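Local atomic coordinates of RNA-dependent RNA polymerase (Dera Ghazi Khan orthonairovirus, PDB entry 6DX2), a protein that removes ubiquitin as a viral OTU cysteine protease, one domain of a longer L protein that probably also has RNA-directed RNA polymerase activity. Residues Q23-N28 / E125-A130; Q75-K80 / E104-S109; I117-D122 / A141-L146. All blocks are in the same frame, centred on the assembly; numbering follows the deposited sequence.

How the interactions relate
Interactions 1 and 3 sit on one mixed sheet of the viral OTU domain, their centres about 9 Å apart. Strands 116-121 and 127-133 are neighbours in it, and the loop 23-28 of interaction 1 lies along the start of the second, with Trp119 of interaction 3 packing on Ala130. Interaction 2 belongs to the helical side, about 23 Å between centres from interaction 1, on the opposite side of the chain's centre, and about 16 Å from interaction 3, which it meets through Ala105 and Leu118. Along the chain interaction 2 closes before interaction 3 opens, while the segments of interactions 1 and 3 alternate; interaction 1 brings the N-terminal loop 23-28 against strand 127-133.

Interaction 1. Residues Q23-N28 / E125-A130; sequences QRFNLN and ENVVTA
Phe25 and Leu27 hold the loop to the 125-130 segment through their backbones. Val127 N donates to Phe25 O at 3.0 Å with an almost straight N-H...O angle of 173°, and Leu27 N donates to Glu125 O at 3.1 Å. The two bonds flank Asn26, which forms a single bridge with Asn126. From there the Asn26 amide reaches across: ND2 gives a hydrogen to Asn126 OD1 at 3.1 Å, approaching from well above that carbonyl's plane rather than along a lone pair, with the two amides turned nearly perpendicular. ND2 also bonds Ser124 O. The other end of the amide serves its own loop, OD1 accepting from Asn28 N in an Asx turn, so asparagine suits a place that needs both a donor and an acceptor.

This pairing lays the connection between strands 18-21 and 31-33 of the OTU domain along the beginning of strand 127-133, where a classic beta bulge sets Val128 and Thr129 both against Glu120. At the bulge Arg24 bends at chi2 (-63°) and lays one guanidinium face against Val128 O, which sits 2.9 Å from the plane, over its centre, where the in-plane N-H bonds cannot point at it. Its NH1 is bonded to Ser21 O, and NH2 shares a water with Ala130 N. Packing gathers on Val127. With CG2 anti to the carbonyl carbon, this methyl lies over one face of the Phe25 ring, 4.0 Å from its centroid, a CH-pi contact, and also meets Leu27 CD2 at 3.7 Å. A branched, compact valine fills this position between ring and leucine, while Trp119 meets Phe25 nearly at right angles.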
loop_
_atom_site.group_PDB
_atom_site.type_symbol
_atom_site.label_atom_id
_atom_site.label_comp_id
_atom_site.label_asym_id
_atom_site.label_seq_id
_atom_site.Cartn_x
_atom_site.Cartn_y
_atom_site.Cartn_z
ATOM N N GLN A 23 -14.724 -0.938 -9.750
ATOM C CA GLN A 23 -14.425 0.030 -10.796
ATOM C C GLN A 23 -13.247 -0.435 -11.651
ATOM O O GLN A 23 -12.243 -0.924 -11.139
ATOM C CB GLN A 23 -14.137 1.385 -10.130
ATOM C CG GLN A 23 -12.669 1.788 -9.982
ATOM C CD GLN A 23 -11.829 0.788 -9.196
ATOM O OE1 GLN A 23 -12.354 -0.042 -8.475
ATOM N NE2 GLN A 23 -10.528 0.808 -9.418
ATOM N N ARG A 24 -13.394 -0.372 -12.965
ATOM C CA ARG A 24 -12.287 -0.761 -13.821
ATOM C C ARG A 24 -12.059 0.336 -14.851
ATOM O O ARG A 24 -12.958 0.652 -15.639
ATOM C CB ARG A 24 -12.532 -2.117 -14.482
ATOM C CG ARG A 24 -12.867 -3.245 -13.515
ATOM C CD ARG A 24 -11.747 -3.564 -12.519
ATOM N NE ARG A 24 -12.188 -4.516 -11.496
ATOM C CZ ARG A 24 -12.043 -4.350 -10.179
ATOM N NH1 ARG A 24 -11.464 -3.256 -9.695
ATOM N NH2 ARG A 24 -12.485 -5.285 -9.341
ATOM N N PHE A 25 -10.855 0.915 -14.828
ATOM C CA PHE A 25 -10.470 2.034 -15.677
ATOM C C PHE A 25 -8.966 1.920 -15.878
ATOM O O PHE A 25 -8.291 1.134 -15.193
ATOM C CB PHE A 25 -10.824 3.385 -15.037
ATOM C CG PHE A 25 -10.148 3.597 -13.703
ATOM C CD1 PHE A 25 -10.628 2.975 -12.551
ATOM C CD2 PHE A 25 -9.012 4.366 -13.586
ATOM C CE1 PHE A 25 -10.011 3.174 -11.346
ATOM C CE2 PHE A 25 -8.385 4.531 -12.381
ATOM C CZ PHE A 25 -8.866 3.951 -11.272
ATOM N N ASN A 26 -8.426 2.794 -16.701
ATOM C CA ASN A 26 -6.984 2.828 -16.894
ATOM C C ASN A 26 -6.330 3.822 -15.934
ATOM O O ASN A 26 -6.620 5.026 -15.972
ATOM C CB ASN A 26 -6.612 3.151 -18.336
ATOM C CG ASN A 26 -5.174 2.836 -18.579
ATOM O OD1 ASN A 26 -4.321 3.661 -18.296
ATOM N ND2 ASN A 26 -4.880 1.590 -18.999
ATOM N N LEU A 27 -5.418 3.301 -15.105
ATOM C CA LEU A 27 -4.704 4.114 -14.126
ATOM C C LEU A 27 -4.136 5.379 -14.739
ATOM O O LEU A 27 -4.158 6.449 -14.119
ATOM C CB LEU A 27 -3.560 3.313 -13.509
ATOM C CG LEU A 27 -4.037 2.213 -12.569
ATOM C CD1 LEU A 27 -2.844 1.442 -12.082
ATOM C CD2 LEU A 27 -4.844 2.862 -11.465
ATOM N N ASN A 28 -3.575 5.271 -15.925
ATOM C CA ASN A 28 -2.814 6.408 -16.393
ATOM C C ASN A 28 -3.673 7.497 -17.004
ATOM O O ASN A 28 -3.120 8.494 -17.457
ATOM C CB ASN A 28 -1.750 5.911 -17.334
ATOM C CG ASN A 28 -0.667 5.138 -16.574
ATOM O OD1 ASN A 28 -0.345 4.014 -16.935
ATOM N ND2 ASN A 28 -0.132 5.745 -15.478
ATOM N N GLU A 125 -2.077 -1.602 -17.658
ATOM C CA GLU A 125 -2.367 -0.612 -16.610
ATOM C C GLU A 125 -3.855 -0.470 -16.324
ATOM O O GLU A 125 -4.296 0.512 -15.700
ATOM C CB GLU A 125 -1.765 0.762 -16.932
ATOM C CG GLU A 125 -0.357 0.699 -17.533
ATOM C CD GLU A 125 0.711 0.372 -16.510
ATOM O OE1 GLU A 125 0.414 0.418 -15.305
ATOM O OE2 GLU A 125 1.849 0.063 -16.915
ATOM N N ASN A 126 -4.648 -1.458 -16.708
ATOM C CA ASN A 126 -6.046 -1.452 -16.316
ATOM C C ASN A 126 -6.177 -2.014 -14.906
ATOM O O ASN A 126 -5.545 -3.025 -14.567
ATOM C CB ASN A 126 -6.864 -2.289 -17.279
ATOM C CG ASN A 126 -6.766 -1.777 -18.696
ATOM O OD1 ASN A 126 -7.048 -0.610 -18.954
ATOM N ND2 ASN A 126 -6.330 -2.631 -19.613
ATOM N N VAL A 127 -7.004 -1.353 -14.080
ATOM C CA VAL A 127 -7.283 -1.881 -12.751
ATOM C C VAL A 127 -7.924 -3.250 -12.874
ATOM O O VAL A 127 -8.851 -3.455 -13.678
ATOM C CB VAL A 127 -8.194 -0.944 -11.945
ATOM C CG1 VAL A 127 -8.441 -1.565 -10.562
ATOM C CG2 VAL A 127 -7.522 0.368 -11.739
ATOM N N VAL A 128 -7.408 -4.203 -12.093
ATOM C CA VAL A 128 -8.019 -5.516 -11.945
ATOM C C VAL A 128 -8.672 -5.667 -10.580
ATOM O O VAL A 128 -9.752 -6.240 -10.465
ATOM C CB VAL A 128 -6.993 -6.646 -12.191
ATOM C CG1 VAL A 128 -7.720 -7.980 -12.327
ATOM C CG2 VAL A 128 -6.255 -6.388 -13.476
ATOM N N THR A 129 -8.028 -5.156 -9.537
ATOM C CA THR A 129 -8.604 -5.096 -8.205
ATOM C C THR A 129 -8.134 -3.790 -7.577
ATOM O O THR A 129 -7.013 -3.344 -7.837
ATOM C CB THR A 129 -8.170 -6.289 -7.311
ATOM O OG1 THR A 129 -6.818 -6.107 -6.891
ATOM C CG2 THR A 129 -8.255 -7.633 -8.020
ATOM N N ALA A 130 -8.972 -3.166 -6.734
ATOM C CA ALA A 130 -8.478 -2.054 -5.912
ATOM C C ALA A 130 -8.860 -2.307 -4.464
ATOM O O ALA A 130 -10.009 -2.671 -4.175
ATOM C CB ALA A 130 -9.004 -0.706 -6.326
HETATM O O HOH W 1 -11.337 -5.029 -6.569
#

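Interaction 2. Residues Q75-K80 / E104-S109; sequences QCVQAK and EAEILS
Glu106 sends its carboxylate from the side of one helix to the backbone at the start of another. Its OE1 accepts from Gln78 N at 2.9 Å, using the syn lone pair in an almost straight bond of 173°. A water donates to the same oxygen at 2.6 Å and in turn accepts from Ala79 N, so OE1 serves two successive amides, one directly and one through the water. Glutamate is long enough for this reach: CG is anti to the backbone N (chi1 171°) and the chain stays extended beyond it. A negative group here would probably also be favoured by the partial positive charge of the helix start.

In the OTU domain this joins helix 102-112 to the short, weakly bonded helix that begins near Val77, just after an inverse gamma turn centred on Cys76. The turn brings the Cys76 side chain to Ile107, whose CG1 lies 3.7 Å from SG; a small, only weakly polar thiol fits against the branched isoleucine. Ala79 CB approaches the tip of Ile107 more loosely, CD1 being 4.3 Å away. Beyond this patch Ile107 packs on Ile65 and Phe68 of helix 58-71, while Lys110 NZ is hydrogen-bonded to Gln75 O.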
loop_
_atom_site.group_PDB
_atom_site.type_symbol
_atom_site.label_atom_id
_atom_site.label_comp_id
_atom_site.label_asym_id
_atom_site.label_seq_id
_atom_site.Cartn_x
_atom_site.Cartn_y
_atom_site.Cartn_z
ATOM N N GLN A 75 -4.353 -5.781 15.932
ATOM C CA GLN A 75 -4.851 -5.028 14.791
ATOM C C GLN A 75 -4.152 -5.384 13.475
ATOM O O GLN A 75 -4.539 -4.878 12.421
ATOM C CB GLN A 75 -4.671 -3.534 15.041
ATOM C CG GLN A 75 -5.139 -3.113 16.441
ATOM C CD GLN A 75 -6.559 -3.568 16.749
ATOM O OE1 GLN A 75 -6.801 -4.355 17.688
ATOM N NE2 GLN A 75 -7.513 -3.075 15.956
ATOM N N CYS A 76 -3.125 -6.226 13.507
ATOM C CA CYS A 76 -2.413 -6.622 12.289
ATOM C C CYS A 76 -3.084 -7.862 11.698
ATOM O O CYS A 76 -2.557 -8.981 11.763
ATOM C CB CYS A 76 -0.952 -6.899 12.626
ATOM S SG CYS A 76 -0.090 -5.402 13.261
ATOM N N VAL A 77 -4.307 -7.656 11.195
ATOM C CA VAL A 77 -5.179 -8.801 10.893
ATOM C C VAL A 77 -4.524 -9.706 9.857
ATOM O O VAL A 77 -4.461 -10.939 10.029
ATOM C CB VAL A 77 -6.559 -8.317 10.402
ATOM C CG1 VAL A 77 -7.435 -9.478 9.911
ATOM C CG2 VAL A 77 -7.266 -7.537 11.491
ATOM N N GLN A 78 -4.024 -9.107 8.762
ATOM C CA GLN A 78 -3.490 -9.937 7.697
ATOM C C GLN A 78 -2.172 -10.562 8.110
ATOM O O GLN A 78 -1.910 -11.725 7.792
ATOM C CB GLN A 78 -3.333 -9.128 6.407
ATOM C CG GLN A 78 -4.646 -8.640 5.777
ATOM C CD GLN A 78 -5.622 -9.766 5.418
ATOM O OE1 GLN A 78 -6.577 -10.056 6.161
ATOM N NE2 GLN A 78 -5.389 -10.403 4.277
ATOM N N ALA A 79 -1.343 -9.815 8.851
ATOM C CA ALA A 79 -0.084 -10.371 9.328
ATOM C C ALA A 79 -0.308 -11.618 10.177
ATOM O O ALA A 79 0.449 -12.588 10.061
ATOM C CB ALA A 79 0.682 -9.329 10.134
ATOM N N LYS A 80 -1.346 -11.605 11.031
ATOM C CA LYS A 80 -1.703 -12.748 11.878
ATOM C C LYS A 80 -2.071 -13.996 11.096
ATOM O O LYS A 80 -1.987 -15.097 11.646
ATOM C CB LYS A 80 -2.867 -12.349 12.778
ATOM C CG LYS A 80 -2.472 -11.480 13.941
ATOM C CD LYS A 80 -3.610 -11.440 14.958
ATOM C CE LYS A 80 -4.595 -10.307 14.676
ATOM N NZ LYS A 80 -5.689 -10.163 15.722
ATOM N N GLU A 104 1.555 -5.113 4.927
ATOM C CA GLU A 104 2.187 -3.855 5.271
ATOM C C GLU A 104 1.299 -2.653 4.956
ATOM O O GLU A 104 1.378 -1.650 5.662
ATOM C CB GLU A 104 3.518 -3.718 4.506
ATOM C CG GLU A 104 4.542 -4.691 5.079
ATOM C CD GLU A 104 4.238 -6.119 4.743
ATOM O OE1 GLU A 104 3.743 -6.414 3.612
ATOM O OE2 GLU A 104 4.437 -6.952 5.658
ATOM N N ALA A 105 0.491 -2.717 3.906
ATOM C CA ALA A 105 -0.420 -1.604 3.649
ATOM C C ALA A 105 -1.410 -1.453 4.798
ATOM O O ALA A 105 -1.674 -0.341 5.283
ATOM C CB ALA A 105 -1.166 -1.861 2.340
ATOM N N GLU A 106 -1.939 -2.568 5.274
ATOM C CA GLU A 106 -2.876 -2.508 6.396
ATOM C C GLU A 106 -2.202 -1.900 7.620
ATOM O O GLU A 106 -2.743 -0.982 8.247
ATOM C CB GLU A 106 -3.405 -3.899 6.697
ATOM C CG GLU A 106 -4.222 -3.971 8.003
ATOM C CD GLU A 106 -4.883 -5.313 8.139
ATOM O OE1 GLU A 106 -4.115 -6.251 8.340
ATOM O OE2 GLU A 106 -6.144 -5.414 8.092
ATOM N N ILE A 107 -0.991 -2.364 7.938
ATOM C CA ILE A 107 -0.298 -1.873 9.141
ATOM C C ILE A 107 0.076 -0.405 8.990
ATOM O O ILE A 107 -0.156 0.419 9.893
ATOM C CB ILE A 107 0.940 -2.725 9.451
ATOM C CG1 ILE A 107 0.539 -4.131 9.883
ATOM C CG2 ILE A 107 1.731 -2.100 10.593
ATOM C CD1 ILE A 107 1.780 -5.157 10.040
ATOM N N LEU A 108 0.675 -0.045 7.849
ATOM C CA LEU A 108 1.117 1.343 7.697
ATOM C C LEU A 108 -0.048 2.320 7.731
ATOM O O LEU A 108 0.091 3.439 8.218
ATOM C CB LEU A 108 1.883 1.514 6.362
ATOM C CG LEU A 108 2.843 2.684 6.384
ATOM C CD1 LEU A 108 3.808 2.754 7.480
ATOM C CD2 LEU A 108 3.630 2.597 5.036
ATOM N N SER A 109 -1.176 1.958 7.131
ATOM C CA SER A 109 -2.336 2.853 7.190
ATOM C C SER A 109 -2.729 3.151 8.631
ATOM O O SER A 109 -2.997 4.321 8.991
ATOM C CB SER A 109 -3.492 2.229 6.438
ATOM O OG SER A 109 -4.059 1.127 7.100
HETATM O O HOH W 2 -1.630 -6.852 8.805
#

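Interaction 3. Residues I117-D122 / A141-L146; sequences ILWEAD and ALNLKL
Ala141 meets Ile117 where the two strands begin to pair, its CB 3.7 Å from Ile117 CD1; a bare methyl is enough beside the long isoleucine. Leu142 follows with its carbonyl O accepting from Ile117 N, while its side chain turns to Val47 and Leu51 of helix 42-52. Asn143 lies level with Ile117 and reaches on to Trp119. Its OD1 accepts from Trp119 NE1 at 2.9 Å with an N-H...O angle of 167°, the oxygen lying practically in the indole plane. Chi1 of -60° on the tryptophan carries CG anti to the carbonyl carbon and lays the indole alongside the amide. ND2 of Asn143 is bonded to Val138 O, so both ends of this buried amide are satisfied, and asparagine supplies the acceptor that the buried indole N-H needs.

Leu144 donates its N to Ile117 O and accepts through O from Trp119 N, at 2.8 Å. On the opposite side of the sheet from Trp119 its CD1 lies beside Leu118 CD2, 3.6 Å away, the two leucines pointing the same way and Leu144 continuing to Phe43. Lys145 points to the same side of the sheet as Trp119; its aliphatic part passes Ala121, and its NZ forms a salt bridge with Glu125. Leu146 then takes the position beside Glu120, donating from N to Trp119 O at 2.8 Å and accepting from Ala121 N. Its CD2 touches Glu120 CG at 3.7 Å and also reaches Leu118 CB.

Four successive bridges in register, with strand directions 26° apart, make this the parallel pair within the otherwise antiparallel sheet of the viral OTU protease domain.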
loop_
_atom_site.group_PDB
_atom_site.type_symbol
_atom_site.label_atom_id
_atom_site.label_comp_id
_atom_site.label_asym_id
_atom_site.label_seq_id
_atom_site.Cartn_x
_atom_site.Cartn_y
_atom_site.Cartn_z
ATOM N N ILE A 117 -3.869 2.736 -0.919
ATOM C CA ILE A 117 -4.680 1.999 -1.881
ATOM C C ILE A 117 -3.761 1.177 -2.759
ATOM O O ILE A 117 -2.797 1.710 -3.322
ATOM C CB ILE A 117 -5.545 2.940 -2.729
ATOM C CG1 ILE A 117 -6.450 3.719 -1.802
ATOM C CG2 ILE A 117 -6.321 2.147 -3.827
ATOM C CD1 ILE A 117 -7.261 4.845 -2.558
ATOM N N LEU A 118 -4.053 -0.119 -2.867
ATOM C CA LEU A 118 -3.294 -0.996 -3.744
ATOM C C LEU A 118 -4.123 -1.171 -4.996
ATOM O O LEU A 118 -5.194 -1.787 -4.957
ATOM C CB LEU A 118 -2.992 -2.347 -3.098
ATOM C CG LEU A 118 -2.324 -2.318 -1.716
ATOM C CD1 LEU A 118 -1.908 -3.767 -1.216
ATOM C CD2 LEU A 118 -1.150 -1.335 -1.702
ATOM N N TRP A 119 -3.636 -0.615 -6.118
ATOM C CA TRP A 119 -4.329 -0.749 -7.386
ATOM C C TRP A 119 -3.635 -1.884 -8.124
ATOM O O TRP A 119 -2.524 -1.719 -8.638
ATOM C CB TRP A 119 -4.212 0.534 -8.206
ATOM C CG TRP A 119 -4.797 1.770 -7.541
ATOM C CD1 TRP A 119 -4.123 2.688 -6.755
ATOM C CD2 TRP A 119 -6.153 2.224 -7.616
ATOM N NE1 TRP A 119 -4.967 3.701 -6.384
ATOM C CE2 TRP A 119 -6.221 3.439 -6.890
ATOM C CE3 TRP A 119 -7.307 1.735 -8.240
ATOM C CZ2 TRP A 119 -7.396 4.142 -6.700
ATOM C CZ3 TRP A 119 -8.513 2.474 -8.070
ATOM C CH2 TRP A 119 -8.537 3.652 -7.317
ATOM N N GLU A 120 -4.277 -3.044 -8.187
ATOM C CA GLU A 120 -3.737 -4.143 -8.970
ATOM C C GLU A 120 -4.121 -3.939 -10.419
ATOM O O GLU A 120 -5.311 -3.863 -10.760
ATOM C CB GLU A 120 -4.224 -5.486 -8.438
ATOM C CG GLU A 120 -3.374 -5.906 -7.220
ATOM C CD GLU A 120 -3.990 -7.002 -6.364
ATOM O OE1 GLU A 120 -4.295 -6.729 -5.175
ATOM O OE2 GLU A 120 -4.156 -8.133 -6.878
ATOM N N ALA A 121 -3.080 -3.922 -11.282
ATOM C CA ALA A 121 -3.180 -3.562 -12.677
ATOM C C ALA A 121 -2.686 -4.712 -13.530
ATOM O O ALA A 121 -1.747 -5.432 -13.143
ATOM C CB ALA A 121 -2.330 -2.306 -12.988
ATOM N N ASP A 122 -3.273 -4.849 -14.725
ATOM C CA ASP A 122 -2.649 -5.718 -15.713
ATOM C C ASP A 122 -1.526 -4.979 -16.466
ATOM O O ASP A 122 -1.209 -3.813 -16.191
ATOM C CB ASP A 122 -3.695 -6.276 -16.685
ATOM C CG ASP A 122 -4.399 -5.179 -17.509
ATOM O OD1 ASP A 122 -5.507 -5.453 -18.025
ATOM O OD2 ASP A 122 -3.865 -4.055 -17.635
ATOM N N ALA A 141 -4.724 9.534 -0.398
ATOM C CA ALA A 141 -4.099 8.271 -0.111
ATOM C C ALA A 141 -2.697 8.201 -0.700
ATOM O O ALA A 141 -2.338 8.952 -1.622
ATOM C CB ALA A 141 -4.945 7.121 -0.692
ATOM N N LEU A 142 -1.957 7.229 -0.210
ATOM C CA LEU A 142 -0.793 6.712 -0.942
ATOM C C LEU A 142 -1.321 5.672 -1.916
ATOM O O LEU A 142 -1.712 4.568 -1.513
ATOM C CB LEU A 142 0.262 6.124 -0.023
ATOM C CG LEU A 142 0.733 6.858 1.220
ATOM C CD1 LEU A 142 2.050 6.210 1.706
ATOM C CD2 LEU A 142 0.936 8.270 1.057
ATOM N N ASN A 143 -1.271 6.022 -3.188
ATOM C CA ASN A 143 -1.772 5.198 -4.275
ATOM C C ASN A 143 -0.605 4.410 -4.817
ATOM O O ASN A 143 0.329 5.015 -5.342
ATOM C CB ASN A 143 -2.388 6.078 -5.354
ATOM C CG ASN A 143 -3.675 6.698 -4.860
ATOM O OD1 ASN A 143 -4.639 5.978 -4.685
ATOM N ND2 ASN A 143 -3.626 7.955 -4.418
ATOM N N LEU A 144 -0.720 3.079 -4.780
ATOM C CA LEU A 144 0.352 2.192 -5.232
ATOM C C LEU A 144 -0.165 1.363 -6.375
ATOM O O LEU A 144 -1.279 0.818 -6.284
ATOM C CB LEU A 144 0.776 1.242 -4.064
ATOM C CG LEU A 144 1.305 1.981 -2.830
ATOM C CD1 LEU A 144 1.700 0.935 -1.804
ATOM C CD2 LEU A 144 2.531 2.884 -3.155
ATOM N N LYS A 145 0.647 1.257 -7.421
ATOM C CA LYS A 145 0.338 0.420 -8.556
ATOM C C LYS A 145 1.058 -0.893 -8.393
ATOM O O LYS A 145 2.296 -0.927 -8.293
ATOM C CB LYS A 145 0.751 1.084 -9.861
ATOM C CG LYS A 145 0.367 0.299 -11.116
ATOM C CD LYS A 145 0.755 1.083 -12.392
ATOM C CE LYS A 145 2.217 0.872 -12.715
ATOM N NZ LYS A 145 2.664 1.794 -13.796
ATOM N N LEU A 146 0.301 -1.977 -8.435
ATOM C CA LEU A 146 0.871 -3.323 -8.393
ATOM C C LEU A 146 0.741 -3.901 -9.770
ATOM O O LEU A 146 -0.373 -4.179 -10.224
ATOM C CB LEU A 146 0.072 -4.158 -7.386
ATOM C CG LEU A 146 0.441 -3.957 -5.926
ATOM C CD1 LEU A 146 0.376 -2.510 -5.445
ATOM C CD2 LEU A 146 -0.514 -4.829 -5.084
#